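PDB 4O5P: DUF2235 domain-containing protein from Pseudomonas aeruginosa, which probably hydrolyses membrane phospholipids as a type VI secretion effector, Tle1, with a catalytic domain related to the alpha/beta-hydrolases. Local coordinates for residues T702-L713 with I786-L795; P293-D303 with G608-E619. All coordinates share one frame; numbering follows the deposited sequence.

Contact 1. Residues T702-L713 with I786-L795; sequences TAGRVVGVGVML and IGQLPPPPPL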
loop_
_atom_site.group_PDB
_atom_site.type_symbol
_atom_site.label_atom_id
_atom_site.label_comp_id
_atom_site.label_asym_id
_atom_site.label_seq_id
_atom_site.Cartn_x
_atom_site.Cartn_y
_atom_site.Cartn_z
ATOM N N THR A 702 -6.102 -7.796 17.949
ATOM C CA THR A 702 -6.009 -6.360 17.739
ATOM C C THR A 702 -5.451 -5.728 19.004
ATOM O O THR A 702 -5.515 -6.339 20.081
ATOM C CB THR A 702 -7.378 -5.738 17.414
ATOM O OG1 THR A 702 -7.201 -4.386 16.982
ATOM C CG2 THR A 702 -8.282 -5.758 18.623
ATOM N N ALA A 703 -4.891 -4.531 18.860
ATOM C CA ALA A 703 -4.318 -3.781 19.979
ATOM C C ALA A 703 -3.291 -4.625 20.740
ATOM O O ALA A 703 -3.124 -4.471 21.947
ATOM C CB ALA A 703 -5.413 -3.306 20.906
ATOM N N GLY A 704 -2.630 -5.529 20.016
ATOM C CA GLY A 704 -1.588 -6.381 20.568
ATOM C C GLY A 704 -2.042 -7.607 21.340
ATOM O O GLY A 704 -1.212 -8.335 21.896
ATOM N N ARG A 705 -3.346 -7.859 21.395
ATOM C CA ARG A 705 -3.789 -9.090 22.044
ATOM C C ARG A 705 -4.550 -10.000 21.101
ATOM O O ARG A 705 -5.124 -9.552 20.109
ATOM C CB ARG A 705 -4.654 -8.786 23.262
ATOM C CG ARG A 705 -5.951 -8.034 22.986
ATOM C CD ARG A 705 -6.366 -7.404 24.305
ATOM N NE ARG A 705 -7.645 -6.723 24.305
ATOM C CZ ARG A 705 -7.794 -5.434 24.593
ATOM N NH1 ARG A 705 -6.737 -4.681 24.875
ATOM N NH2 ARG A 705 -9.003 -4.892 24.594
ATOM N N VAL A 706 -4.547 -11.284 21.412
ATOM C CA VAL A 706 -5.446 -12.192 20.736
ATOM C C VAL A 706 -6.697 -12.210 21.587
ATOM O O VAL A 706 -6.623 -12.463 22.793
ATOM C CB VAL A 706 -4.871 -13.602 20.632
ATOM C CG1 VAL A 706 -5.840 -14.498 19.867
ATOM C CG2 VAL A 706 -3.530 -13.561 19.941
ATOM N N VAL A 707 -7.838 -11.922 20.967
ATOM C CA VAL A 707 -9.092 -11.853 21.697
ATOM C C VAL A 707 -9.383 -13.181 22.393
ATOM O O VAL A 707 -9.404 -14.239 21.754
ATOM C CB VAL A 707 -10.256 -11.503 20.769
ATOM C CG1 VAL A 707 -11.580 -11.606 21.507
ATOM C CG2 VAL A 707 -10.061 -10.109 20.184
ATOM N N GLY A 708 -9.596 -13.124 23.704
ATOM C CA GLY A 708 -9.916 -14.320 24.464
ATOM C C GLY A 708 -8.718 -14.969 25.126
ATOM O O GLY A 708 -8.887 -15.841 25.980
ATOM N N VAL A 709 -7.513 -14.558 24.728
ATOM C CA VAL A 709 -6.291 -15.080 25.339
ATOM C C VAL A 709 -5.946 -14.299 26.614
ATOM O O VAL A 709 -5.691 -13.085 26.579
ATOM C CB VAL A 709 -5.112 -15.095 24.332
ATOM C CG1 VAL A 709 -3.826 -15.499 25.009
ATOM C CG2 VAL A 709 -5.415 -16.046 23.181
ATOM N N GLY A 710 -5.941 -14.999 27.747
ATOM C CA GLY A 710 -5.829 -14.345 29.040
ATOM C C GLY A 710 -4.428 -13.939 29.465
ATOM O O GLY A 710 -4.160 -13.741 30.661
ATOM N N VAL A 711 -3.531 -13.807 28.495
ATOM C CA VAL A 711 -2.186 -13.312 28.773
ATOM C C VAL A 711 -1.665 -12.493 27.593
ATOM O O VAL A 711 -2.055 -12.741 26.448
ATOM C CB VAL A 711 -1.213 -14.478 29.071
ATOM C CG1 VAL A 711 -0.839 -15.210 27.783
ATOM C CG2 VAL A 711 0.029 -13.962 29.744
HETATM N N MSE A 712 -0.807 -11.510 27.865
HETATM C CA MSE A 712 -0.097 -10.810 26.790
HETATM C C MSE A 712 1.141 -11.607 26.391
HETATM O O MSE A 712 1.846 -12.157 27.245
HETATM C CB MSE A 712 0.327 -9.396 27.218
HETATM C CG MSE A 712 -0.818 -8.406 27.407
HETATM SE SE MSE A 712 -1.728 -7.841 25.766
HETATM C CE MSE A 712 -0.206 -6.997 24.868
ATOM N N LEU A 713 1.408 -11.678 25.093
ATOM C CA LEU A 713 2.580 -12.398 24.608
ATOM C C LEU A 713 2.992 -11.854 23.242
ATOM O O LEU A 713 2.133 -11.464 22.437
ATOM C CB LEU A 713 2.284 -13.902 24.518
ATOM C CG LEU A 713 3.433 -14.882 24.806
ATOM C CD1 LEU A 713 3.852 -14.778 26.247
ATOM C CD2 LEU A 713 3.053 -16.328 24.486
ATOM N N ILE A 786 -12.731 -2.934 21.245
ATOM C CA ILE A 786 -11.798 -3.829 21.910
ATOM C C ILE A 786 -10.634 -3.016 22.453
ATOM O O ILE A 786 -10.194 -3.231 23.586
ATOM C CB ILE A 786 -11.303 -4.921 20.959
ATOM C CG1 ILE A 786 -12.469 -5.810 20.538
ATOM C CG2 ILE A 786 -10.213 -5.754 21.607
ATOM C CD1 ILE A 786 -12.140 -6.707 19.367
ATOM N N GLY A 787 -10.143 -2.069 21.653
ATOM C CA GLY A 787 -9.018 -1.248 22.065
ATOM C C GLY A 787 -9.308 -0.442 23.320
ATOM O O GLY A 787 -8.390 -0.058 24.040
ATOM N N GLN A 788 -10.591 -0.207 23.591
ATOM C CA GLN A 788 -11.015 0.558 24.770
ATOM C C GLN A 788 -11.061 -0.301 26.034
ATOM O O GLN A 788 -11.133 0.220 27.154
ATOM C CB GLN A 788 -12.388 1.195 24.531
ATOM C CG GLN A 788 -12.377 2.349 23.535
ATOM C CD GLN A 788 -11.510 3.497 24.004
ATOM O OE1 GLN A 788 -10.405 3.710 23.495
ATOM N NE2 GLN A 788 -12.001 4.242 24.987
ATOM N N LEU A 789 -11.021 -1.616 25.852
ATOM C CA LEU A 789 -11.131 -2.525 26.976
ATOM C C LEU A 789 -9.773 -2.782 27.599
ATOM O O LEU A 789 -8.734 -2.635 26.935
ATOM C CB LEU A 789 -11.797 -3.835 26.549
ATOM C CG LEU A 789 -13.301 -3.678 26.340
ATOM C CD1 LEU A 789 -13.897 -4.915 25.669
ATOM C CD2 LEU A 789 -13.989 -3.396 27.677
ATOM N N PRO A 790 -9.768 -3.109 28.900
ATOM C CA PRO A 790 -8.472 -3.445 29.495
ATOM C C PRO A 790 -7.936 -4.765 28.947
ATOM O O PRO A 790 -8.711 -5.692 28.708
ATOM C CB PRO A 790 -8.773 -3.528 31.003
ATOM C CG PRO A 790 -10.269 -3.450 31.142
ATOM C CD PRO A 790 -10.785 -2.778 29.909
ATOM N N PRO A 791 -6.614 -4.835 28.739
ATOM C CA PRO A 791 -5.902 -5.976 28.149
ATOM C C PRO A 791 -5.774 -7.120 29.144
ATOM O O PRO A 791 -6.119 -6.924 30.311
ATOM C CB PRO A 791 -4.517 -5.388 27.856
ATOM C CG PRO A 791 -4.325 -4.361 28.928
ATOM C CD PRO A 791 -5.689 -3.772 29.182
ATOM N N PRO A 792 -5.310 -8.302 28.693
ATOM C CA PRO A 792 -5.001 -9.377 29.639
ATOM C C PRO A 792 -3.739 -8.996 30.398
ATOM O O PRO A 792 -3.043 -8.088 29.951
ATOM C CB PRO A 792 -4.718 -10.576 28.717
ATOM C CG PRO A 792 -4.247 -9.949 27.431
ATOM C CD PRO A 792 -5.136 -8.745 27.296
ATOM N N PRO A 793 -3.454 -9.651 31.538
ATOM C CA PRO A 793 -2.258 -9.270 32.305
ATOM C C PRO A 793 -0.961 -9.615 31.574
ATOM O O PRO A 793 -0.963 -10.493 30.707
ATOM C CB PRO A 793 -2.361 -10.129 33.572
ATOM C CG PRO A 793 -3.780 -10.582 33.647
ATOM C CD PRO A 793 -4.250 -10.687 32.223
ATOM N N PRO A 794 0.139 -8.926 31.910
ATOM C CA PRO A 794 1.441 -9.321 31.362
ATOM C C PRO A 794 1.817 -10.725 31.813
ATOM O O PRO A 794 1.271 -11.208 32.810
ATOM C CB PRO A 794 2.416 -8.293 31.957
ATOM C CG PRO A 794 1.640 -7.546 33.021
ATOM C CD PRO A 794 0.199 -7.658 32.660
ATOM N N LEU A 795 2.718 -11.374 31.083
ATOM C CA LEU A 795 3.076 -12.757 31.377
ATOM C C LEU A 795 3.592 -12.923 32.811
ATOM O O LEU A 795 3.296 -13.920 33.473
ATOM C CB LEU A 795 4.104 -13.266 30.366
ATOM C CG LEU A 795 4.556 -14.717 30.487
ATOM C CD1 LEU A 795 3.367 -15.648 30.489
ATOM C CD2 LEU A 795 5.488 -15.050 29.332
HETATM O O HOH W 1 3.683 -9.637 28.811
#
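P792 sets its ring against the backbone from V709 to M712. Its CB lies 3.4 Å from V709 O and equally near V711 N, while CG and CD turn toward the selenomethionine M712. That side chain, bent at both chi2 (-70°) and chi3 (-62°), folds back across the proline at roughly a right angle and brings SE to 3.7 Å from P792 CG. One backbone bond crosses here: M712 N donates to P793 O at 3.0 Å, nearly straight. Beyond it V711 CG2 rests against L795, whose CD2 meets L713 CD1 at 3.5 Å; helix 803-814 packs on L795 as well. A water accepts from L795 N and makes a weak bond to M712 O.

The 786-795 segment leaves helix 779-787 and runs through five consecutive prolines, an extended polyproline stretch, before P794 takes the N-cap position of the next helix. It passes along the loop that follows 705-706, an edge strand of a four-stranded antiparallel sheet. At the helix end I786 is buried, its CG2 3.6 Å from T702 CG2 and its CD1 near V707 CG2, with V699 and L772 also touching it.

On the solvent side L789, P790 and P791 are exposed. Between this open side and the buried part R705 lies along the prolines, its chain extended from CG to NE and its CD 3.5 Å from P792 CD. The guanidinium has P790 O over one face, and NH2 makes a weak bond to L789 O, although the modelled place of that nitrogen is doubtful. Packing is looser near the exposed end of the helix, where A703 CB stays 4.3 Å from G787 CA.

Contact 2. Residues P293-D303 with G608-E619; sequences PFAAGHMDWAD and GGTVFLINEEDE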
loop_
_atom_site.group_PDB
_atom_site.type_symbol
_atom_site.label_atom_id
_atom_site.label_comp_id
_atom_site.label_asym_id
_atom_site.label_seq_id
_atom_site.Cartn_x
_atom_site.Cartn_y
_atom_site.Cartn_z
ATOM N N PRO A 293 -8.912 -19.545 7.391
ATOM C CA PRO A 293 -8.399 -18.425 6.591
ATOM C C PRO A 293 -8.206 -17.098 7.355
ATOM O O PRO A 293 -9.129 -16.260 7.360
ATOM C CB PRO A 293 -9.476 -18.266 5.509
ATOM C CG PRO A 293 -9.941 -19.694 5.244
ATOM C CD PRO A 293 -9.739 -20.464 6.582
ATOM N N PHE A 294 -7.028 -16.911 7.962
ATOM C CA PHE A 294 -6.619 -15.612 8.528
ATOM C C PHE A 294 -6.630 -14.473 7.491
ATOM O O PHE A 294 -5.943 -14.536 6.471
ATOM C CB PHE A 294 -5.194 -15.672 9.095
ATOM C CG PHE A 294 -5.034 -16.522 10.338
ATOM C CD1 PHE A 294 -6.119 -17.153 10.932
ATOM C CD2 PHE A 294 -3.770 -16.675 10.914
ATOM C CE1 PHE A 294 -5.950 -17.937 12.068
ATOM C CE2 PHE A 294 -3.590 -17.452 12.051
ATOM C CZ PHE A 294 -4.684 -18.090 12.631
ATOM N N ALA A 295 -7.371 -13.414 7.770
ATOM C CA ALA A 295 -7.325 -12.226 6.940
ATOM C C ALA A 295 -6.646 -11.073 7.676
ATOM O O ALA A 295 -7.108 -10.639 8.727
ATOM C CB ALA A 295 -8.721 -11.832 6.512
ATOM N N ALA A 296 -5.547 -10.581 7.121
ATOM C CA ALA A 296 -4.866 -9.406 7.679
ATOM C C ALA A 296 -5.783 -8.184 7.786
ATOM O O ALA A 296 -6.593 -7.908 6.888
ATOM C CB ALA A 296 -3.635 -9.067 6.832
ATOM N N GLY A 297 -5.661 -7.449 8.889
ATOM C CA GLY A 297 -6.344 -6.180 9.022
ATOM C C GLY A 297 -5.320 -5.063 9.067
ATOM O O GLY A 297 -4.137 -5.298 8.806
ATOM N N HIS A 298 -5.767 -3.859 9.417
ATOM C CA HIS A 298 -4.911 -2.664 9.424
ATOM C C HIS A 298 -3.662 -2.723 10.293
ATOM O O HIS A 298 -3.688 -3.242 11.415
ATOM C CB HIS A 298 -5.696 -1.447 9.914
ATOM C CG HIS A 298 -6.846 -1.052 9.046
ATOM N ND1 HIS A 298 -6.995 -1.484 7.744
ATOM C CD2 HIS A 298 -7.917 -0.268 9.307
ATOM C CE1 HIS A 298 -8.110 -0.985 7.244
ATOM N NE2 HIS A 298 -8.684 -0.238 8.169
HETATM N N MSE A 299 -2.581 -2.133 9.783
HETATM C CA MSE A 299 -1.474 -1.697 10.633
HETATM C C MSE A 299 -2.039 -0.716 11.665
HETATM O O MSE A 299 -3.009 0.015 11.382
HETATM C CB MSE A 299 -0.381 -1.027 9.788
HETATM C CG MSE A 299 0.440 -2.022 8.990
HETATM SE SE MSE A 299 1.577 -1.194 7.614
HETATM C CE MSE A 299 2.572 -2.786 7.109
ATOM N N ASP A 300 -1.439 -0.692 12.852
ATOM C CA ASP A 300 -1.999 0.092 13.953
ATOM C C ASP A 300 -2.184 1.583 13.610
ATOM O O ASP A 300 -3.209 2.187 13.967
ATOM C CB ASP A 300 -1.212 -0.118 15.265
ATOM C CG ASP A 300 0.282 0.146 15.121
ATOM O OD1 ASP A 300 0.711 0.784 14.134
ATOM O OD2 ASP A 300 1.048 -0.281 16.015
ATOM N N TRP A 301 -1.234 2.166 12.881
ATOM C CA TRP A 301 -1.329 3.604 12.601
ATOM C C TRP A 301 -2.461 3.937 11.633
ATOM O O TRP A 301 -2.898 5.098 11.541
ATOM C CB TRP A 301 0.003 4.150 12.090
ATOM C CG TRP A 301 0.594 3.379 10.956
ATOM C CD1 TRP A 301 1.589 2.452 11.039
ATOM C CD2 TRP A 301 0.238 3.465 9.573
ATOM N NE1 TRP A 301 1.876 1.956 9.794
ATOM C CE2 TRP A 301 1.063 2.569 8.873
ATOM C CE3 TRP A 301 -0.699 4.220 8.854
ATOM C CZ2 TRP A 301 0.972 2.385 7.491
ATOM C CZ3 TRP A 301 -0.785 4.044 7.486
ATOM C CH2 TRP A 301 0.050 3.138 6.815
ATOM N N ALA A 302 -2.929 2.909 10.922
ATOM C CA ALA A 302 -3.926 3.053 9.864
ATOM C C ALA A 302 -5.364 3.043 10.373
ATOM O O ALA A 302 -6.269 3.514 9.667
ATOM C CB ALA A 302 -3.753 1.955 8.808
ATOM N N ASP A 303 -5.574 2.487 11.571
ATOM C CA ASP A 303 -6.897 2.485 12.200
ATOM C C ASP A 303 -7.401 3.909 12.318
ATOM O O ASP A 303 -6.683 4.784 12.817
ATOM C CB ASP A 303 -6.826 1.845 13.577
ATOM C CG ASP A 303 -6.532 0.371 13.511
ATOM O OD1 ASP A 303 -7.230 -0.340 12.763
ATOM O OD2 ASP A 303 -5.599 -0.085 14.196
ATOM N N GLY A 608 2.360 -5.260 14.920
ATOM C CA GLY A 608 1.539 -4.090 15.154
ATOM C C GLY A 608 0.334 -3.951 14.243
ATOM O O GLY A 608 0.098 -2.875 13.665
ATOM N N GLY A 609 -0.457 -5.014 14.130
ATOM C CA GLY A 609 -1.623 -4.960 13.268
ATOM C C GLY A 609 -2.796 -5.785 13.769
ATOM O O GLY A 609 -2.673 -6.556 14.716
ATOM N N THR A 610 -3.939 -5.619 13.116
ATOM C CA THR A 610 -5.135 -6.366 13.452
ATOM C C THR A 610 -5.173 -7.596 12.550
ATOM O O THR A 610 -4.607 -7.571 11.446
ATOM C CB THR A 610 -6.372 -5.499 13.206
ATOM O OG1 THR A 610 -6.411 -4.437 14.179
ATOM C CG2 THR A 610 -7.668 -6.321 13.268
ATOM N N VAL A 611 -5.812 -8.665 13.025
ATOM C CA VAL A 611 -6.042 -9.879 12.240
ATOM C C VAL A 611 -7.490 -10.342 12.446
ATOM O O VAL A 611 -7.986 -10.375 13.584
ATOM C CB VAL A 611 -5.118 -11.039 12.673
ATOM C CG1 VAL A 611 -5.469 -12.293 11.886
ATOM C CG2 VAL A 611 -3.621 -10.673 12.521
ATOM N N PHE A 612 -8.153 -10.686 11.342
ATOM C CA PHE A 612 -9.542 -11.135 11.332
ATOM C C PHE A 612 -9.645 -12.588 10.896
ATOM O O PHE A 612 -8.718 -13.127 10.298
ATOM C CB PHE A 612 -10.352 -10.361 10.289
ATOM C CG PHE A 612 -10.419 -8.893 10.518
ATOM C CD1 PHE A 612 -11.240 -8.366 11.510
ATOM C CD2 PHE A 612 -9.685 -8.029 9.722
ATOM C CE1 PHE A 612 -11.306 -7.005 11.713
ATOM C CE2 PHE A 612 -9.755 -6.669 9.914
ATOM C CZ PHE A 612 -10.572 -6.155 10.911
ATOM N N LEU A 613 -10.816 -13.176 11.151
ATOM C CA LEU A 613 -11.277 -14.417 10.526
ATOM C C LEU A 613 -12.520 -14.102 9.688
ATOM O O LEU A 613 -13.313 -13.239 10.064
ATOM C CB LEU A 613 -11.670 -15.439 11.592
ATOM C CG LEU A 613 -10.558 -16.231 12.270
ATOM C CD1 LEU A 613 -11.141 -17.225 13.266
ATOM C CD2 LEU A 613 -9.746 -16.930 11.217
ATOM N N ILE A 614 -12.701 -14.787 8.563
ATOM C CA ILE A 614 -13.908 -14.586 7.757
ATOM C C ILE A 614 -14.968 -15.653 8.096
ATOM O O ILE A 614 -14.669 -16.666 8.741
ATOM C CB ILE A 614 -13.609 -14.625 6.254
ATOM C CG1 ILE A 614 -13.078 -16.004 5.851
ATOM C CG2 ILE A 614 -12.606 -13.516 5.863
ATOM C CD1 ILE A 614 -12.707 -16.094 4.395
ATOM N N ASN A 615 -16.198 -15.424 7.651
ATOM C CA ASN A 615 -17.326 -16.271 8.028
ATOM C C ASN A 615 -17.473 -17.463 7.089
ATOM O O ASN A 615 -17.393 -17.294 5.879
ATOM C CB ASN A 615 -18.613 -15.435 8.015
ATOM C CG ASN A 615 -19.841 -16.244 8.373
ATOM O OD1 ASN A 615 -20.615 -16.647 7.500
ATOM N ND2 ASN A 615 -20.025 -16.490 9.664
ATOM N N GLU A 616 -17.725 -18.655 7.635
ATOM C CA GLU A 616 -17.759 -19.879 6.821
ATOM C C GLU A 616 -18.905 -19.890 5.817
ATOM O O GLU A 616 -18.713 -20.215 4.638
ATOM C CB GLU A 616 -17.836 -21.130 7.702
ATOM C CG GLU A 616 -16.723 -21.243 8.743
ATOM C CD GLU A 616 -17.167 -20.766 10.118
ATOM O OE1 GLU A 616 -17.472 -19.559 10.263
ATOM O OE2 GLU A 616 -17.219 -21.608 11.049
ATOM N N GLU A 617 -20.092 -19.536 6.296
ATOM C CA GLU A 617 -21.272 -19.398 5.448
ATOM C C GLU A 617 -21.030 -18.414 4.300
ATOM O O GLU A 617 -21.276 -18.743 3.129
ATOM C CB GLU A 617 -22.489 -18.966 6.293
ATOM C CG GLU A 617 -23.138 -20.102 7.131
ATOM C CD GLU A 617 -22.240 -20.633 8.249
ATOM O OE1 GLU A 617 -21.692 -19.818 9.030
ATOM O OE2 GLU A 617 -22.075 -21.870 8.357
ATOM N N ASP A 618 -20.548 -17.212 4.628
ATOM C CA ASP A 618 -20.280 -16.185 3.609
ATOM C C ASP A 618 -19.216 -16.627 2.601
ATOM O O ASP A 618 -19.293 -16.288 1.427
ATOM C CB ASP A 618 -19.834 -14.861 4.246
ATOM C CG ASP A 618 -20.867 -14.276 5.207
ATOM O OD1 ASP A 618 -22.011 -14.783 5.284
ATOM O OD2 ASP A 618 -20.531 -13.285 5.887
ATOM N N GLU A 619 -18.213 -17.356 3.082
ATOM C CA GLU A 619 -17.145 -17.877 2.241
ATOM C C GLU A 619 -17.719 -18.883 1.233
ATOM O O GLU A 619 -17.344 -18.898 0.038
ATOM C CB GLU A 619 -16.095 -18.568 3.139
ATOM C CG GLU A 619 -14.802 -18.899 2.432
ATOM C CD GLU A 619 -13.739 -19.449 3.360
ATOM O OE1 GLU A 619 -14.069 -19.797 4.515
ATOM O OE2 GLU A 619 -12.576 -19.561 2.919
HETATM O O HOH W 2 -4.618 -2.572 13.948
HETATM O O HOH W 3 -7.852 -2.876 12.468
#
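With CG anti to the carbonyl carbon in both F294 (chi1 -69°) and L613 (chi1 -80°), the two side chains lie alongside each other and point the same way, so that L613 CD2 comes to the edge of the F294 ring, 3.6 Å from CD1. F612 has a similar first torsion but sits on the other face of the sheet, its CE2 3.6 Å from G297 CA; with no side chain at G297, the ring can lie this close to the backbone. T610 CG2 lies over one face of the ring, toward its rim. L700 backs F294 and L613, whereas F612 touches L697 and V699.

Strands 294-299 and 609-614 are antiparallel neighbours in a four-stranded sheet, a pairing that probably attaches an edge strand from the catalytic domain to strands of the C-terminal domain. A295 and F612 form a hydrogen-bonded pair, with F612 N donating to A295 O at 2.8 Å. Farther along, a beta bulge shifts the register by one residue between A296 and M299. G297 N still reaches T610 O, but from above the carbonyl plane, and T610 N donates to H298 O at 2.9 Å.

Two waters bridge D303 to T610 OG1, which probably also bonds T702. D300 N closes this end on G608 O. At the other end P293 CG meets E619 OE2 at 3.5 Å, the carboxylate being salt-bridged to R722 and R683.

Followed from the N terminus, the chain first lays down 293-303, in the catalytic domain, and after some 300 residues, many of them helical, returns at 608-619 to close the long loop of contact 2. Contact 1 opens only later, at 702-713, and closes at 786-795 after a shorter excursion; the two loops are therefore in series, neither nested nor crossed. Both reach one antiparallel sheet, ordered 294-299, 609-614, 697-702, 705-706. Contact 2 joins a strand of the catalytic domain to the C-terminal domain, whereas contact 1 lays the polyproline segment beside the opposite edge. T702 OG1 and T610 OG1, 2.9 Å apart and probably hydrogen-bonded, connect them directly.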